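Protein ygiW (PDB 1NNX) is a periplasmic protein of unknown function that belongs to the bacterial OB-fold family. Local coordinates at residues Ser24-Thr27 with Val28-Lys32. Sequence-based numbering, arbitrary orientation.
With SO4 (sulfate ion), chain B.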
ATOM      1  N   SER A  24       3.994 -13.473  -1.671  1.00 31.85           N
ATOM      2  CA  SER A  24       5.147 -12.627  -1.426  1.00 25.36           C
ATOM      3  C   SER A  24       4.763 -11.242  -0.906  1.00 17.85           C
ATOM      4  O   SER A  24       3.850 -10.581  -1.439  1.00 20.24           O
ATOM      5  CB  SER A  24       5.996 -12.406  -2.687  1.00 28.92           C
ATOM      6  OG  SER A  24       6.532 -13.615  -3.206  1.00 37.77           O
ATOM      7  N   VAL A  25       5.482 -10.844   0.119  1.00 14.91           N
ATOM      8  CA  VAL A  25       5.373  -9.498   0.698  1.00 14.11           C
ATOM      9  C   VAL A  25       6.582  -8.745   0.204  1.00 14.47           C
ATOM     10  O   VAL A  25       7.710  -9.217   0.428  1.00 17.25           O
ATOM     11  CB  VAL A  25       5.391  -9.510   2.228  1.00 12.68           C
ATOM     12  CG1 VAL A  25       5.405  -8.065   2.774  1.00 18.16           C
ATOM     13  CG2 VAL A  25       4.152 -10.251   2.732  1.00 18.07           C
ATOM     14  N   THR A  26       6.407  -7.607  -0.440  1.00 14.08           N
ATOM     15  CA  THR A  26       7.463  -6.806  -1.012  1.00 13.74           C
ATOM     16  C   THR A  26       7.816  -5.666  -0.082  1.00 16.99           C
ATOM     17  O   THR A  26       6.966  -5.112   0.603  1.00 17.11           O
ATOM     18  CB  THR A  26       6.968  -6.240  -2.352  1.00 15.04           C
ATOM     19  OG1 THR A  26       6.640  -7.335  -3.253  1.00 18.02           O
ATOM     20  CG2 THR A  26       7.989  -5.249  -3.023  1.00 22.02           C
ATOM     21  N   THR A  27       9.068  -5.244  -0.080  1.00 13.10           N
ATOM     22  CA  THR A  27       9.442  -4.132   0.785  1.00 13.35           C
ATOM     23  C   THR A  27       8.997  -2.811   0.151  1.00 11.09           C
ATOM     24  O   THR A  27       8.870  -2.704  -1.081  1.00 13.74           O
ATOM     25  CB  THR A  27      11.000  -4.064   0.973  1.00 12.08           C
ATOM     26  OG1 THR A  27      11.592  -3.778  -0.280  1.00 15.61           O
ATOM     27  CG2 THR A  27      11.532  -5.411   1.544  1.00 16.28           C
ATOM     28  N   VAL A  28       8.706  -1.843   1.032  1.00 13.37           N
ATOM     29  CA  VAL A  28       8.319  -0.499   0.537  1.00 15.64           C
ATOM     30  C   VAL A  28       9.362   0.096  -0.411  1.00 15.17           C
ATOM     31  O   VAL A  28       9.032   0.558  -1.485  1.00 15.50           O
ATOM     32  CB  VAL A  28       8.099   0.469   1.674  1.00 16.51           C
ATOM     33  CG1 VAL A  28       8.059   1.925   1.104  1.00 16.75           C
ATOM     34  CG2 VAL A  28       6.763   0.127   2.357  1.00 18.14           C
ATOM     35  N   GLU A  29      10.644  -0.021  -0.037  1.00 12.97           N
ATOM     36  CA  GLU A  29      11.682   0.535  -0.871  1.00 17.94           C
ATOM     37  C   GLU A  29      11.736  -0.076  -2.247  1.00 17.82           C
ATOM     38  O   GLU A  29      11.861   0.640  -3.259  1.00 21.62           O
ATOM     39  CB  GLU A  29      13.052   0.781  -0.175  0.66 23.79           C
ATOM     40  CG  GLU A  29      13.998   1.875  -0.910  0.66 27.65           C
ATOM     41  CD  GLU A  29      13.419   3.264  -0.874  0.66 33.82           C
ATOM     42  OE1 GLU A  29      13.790   4.074  -1.754  0.66 38.29           O
ATOM     43  OE2 GLU A  29      12.605   3.550   0.039  0.66 32.10           O
ATOM     44  N   SER A  30      11.578  -1.407  -2.360  1.00 15.11           N
ATOM     45  CA  SER A  30      11.593  -1.970  -3.663  1.00 13.56           C
ATOM     46  C   SER A  30      10.298  -1.721  -4.471  1.00 15.00           C
ATOM     47  O   SER A  30      10.340  -1.661  -5.685  1.00 18.75           O
ATOM     48  CB  SER A  30      11.952  -3.472  -3.636  1.00 17.69           C
ATOM     49  OG  SER A  30      10.937  -4.239  -3.069  1.00 17.32           O
ATOM     50  N   ALA A  31       9.163  -1.572  -3.771  1.00 14.29           N
ATOM     51  CA  ALA A  31       7.914  -1.298  -4.460  1.00 17.04           C
ATOM     52  C   ALA A  31       8.002   0.020  -5.206  1.00 16.77           C
ATOM     53  O   ALA A  31       7.389   0.174  -6.262  1.00 18.82           O
ATOM     54  CB  ALA A  31       6.770  -1.256  -3.452  1.00 15.16           C
ATOM     55  N   LYS A  32       8.774   0.945  -4.696  1.00 17.97           N
ATOM     56  CA  LYS A  32       8.908   2.225  -5.383  1.00 21.31           C
ATOM     57  C   LYS A  32       9.553   2.081  -6.734  1.00 25.36           C
ATOM     58  O   LYS A  32       9.393   2.946  -7.629  1.00 27.29           O
ATOM     59  CB  LYS A  32       9.746   3.206  -4.577  1.00 20.02           C
ATOM     60  CG  LYS A  32       9.192   3.570  -3.297  1.00 24.41           C
ATOM     61  CD  LYS A  32      10.109   4.633  -2.703  1.00 27.82           C
ATOM     62  CE  LYS A  32       9.738   4.838  -1.267  1.00 28.49           C
ATOM     63  NZ  LYS A  32      10.666   5.732  -0.537  1.00 26.12           N
TER
HETATM   64  S   SO4 B 501      11.874   7.210   2.627  1.00 27.42           S
HETATM   65  O1  SO4 B 501      11.278   7.370   3.964  1.00 34.65           O
HETATM   66  O2  SO4 B 501      13.341   7.159   2.807  1.00 39.85           O
HETATM   67  O3  SO4 B 501      11.431   5.997   1.924  1.00 26.95           O
HETATM   68  O4  SO4 B 501      11.454   8.402   1.827  1.00 35.69           O
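Thr27 and Ser30 face each other through their hydroxyls, Thr27 OG1 and Ser30 OG being hydrogen-bonded at 2.9 Å. Both oxygens sit between backbone N and carbonyl carbon (chi1 65° and 69°), which turns them toward each other at the first turn of helix 28-31. Alongside, Ala31 N donates to Thr27 O at 2.9 Å with an N-H...O angle of 151°, an i+4 to i backbone bond that closes the first turn and supports Thr27 as N-cap. Farther along, Lys32 reaches back with an extended chain, and in one of two modelled conformers of Glu29, Lys32 NZ forms a salt bridge at 3.0 Å to Glu29 OE2, on its syn side and somewhat out of the carboxylate plane. Lys32 NZ also donates to sulfate O3 at 2.6 Å; this ion, probably from the crystallisation liquor, is also bound by Thr63 N. In the OB fold of this family, the short helix precedes strand 38-51, and its amino end is tied to strand 54-59 through Asp59 OD2, which accepts from Val28 N, and to the loop that follows through Ser61 OG, which accepts from Glu29 N. Thr26 adds packing through its methyl: Thr26 CG2 abuts Ser30 OG at 3.1 Å, a tight approach, and lies 4.2 Å from Ala31 CB.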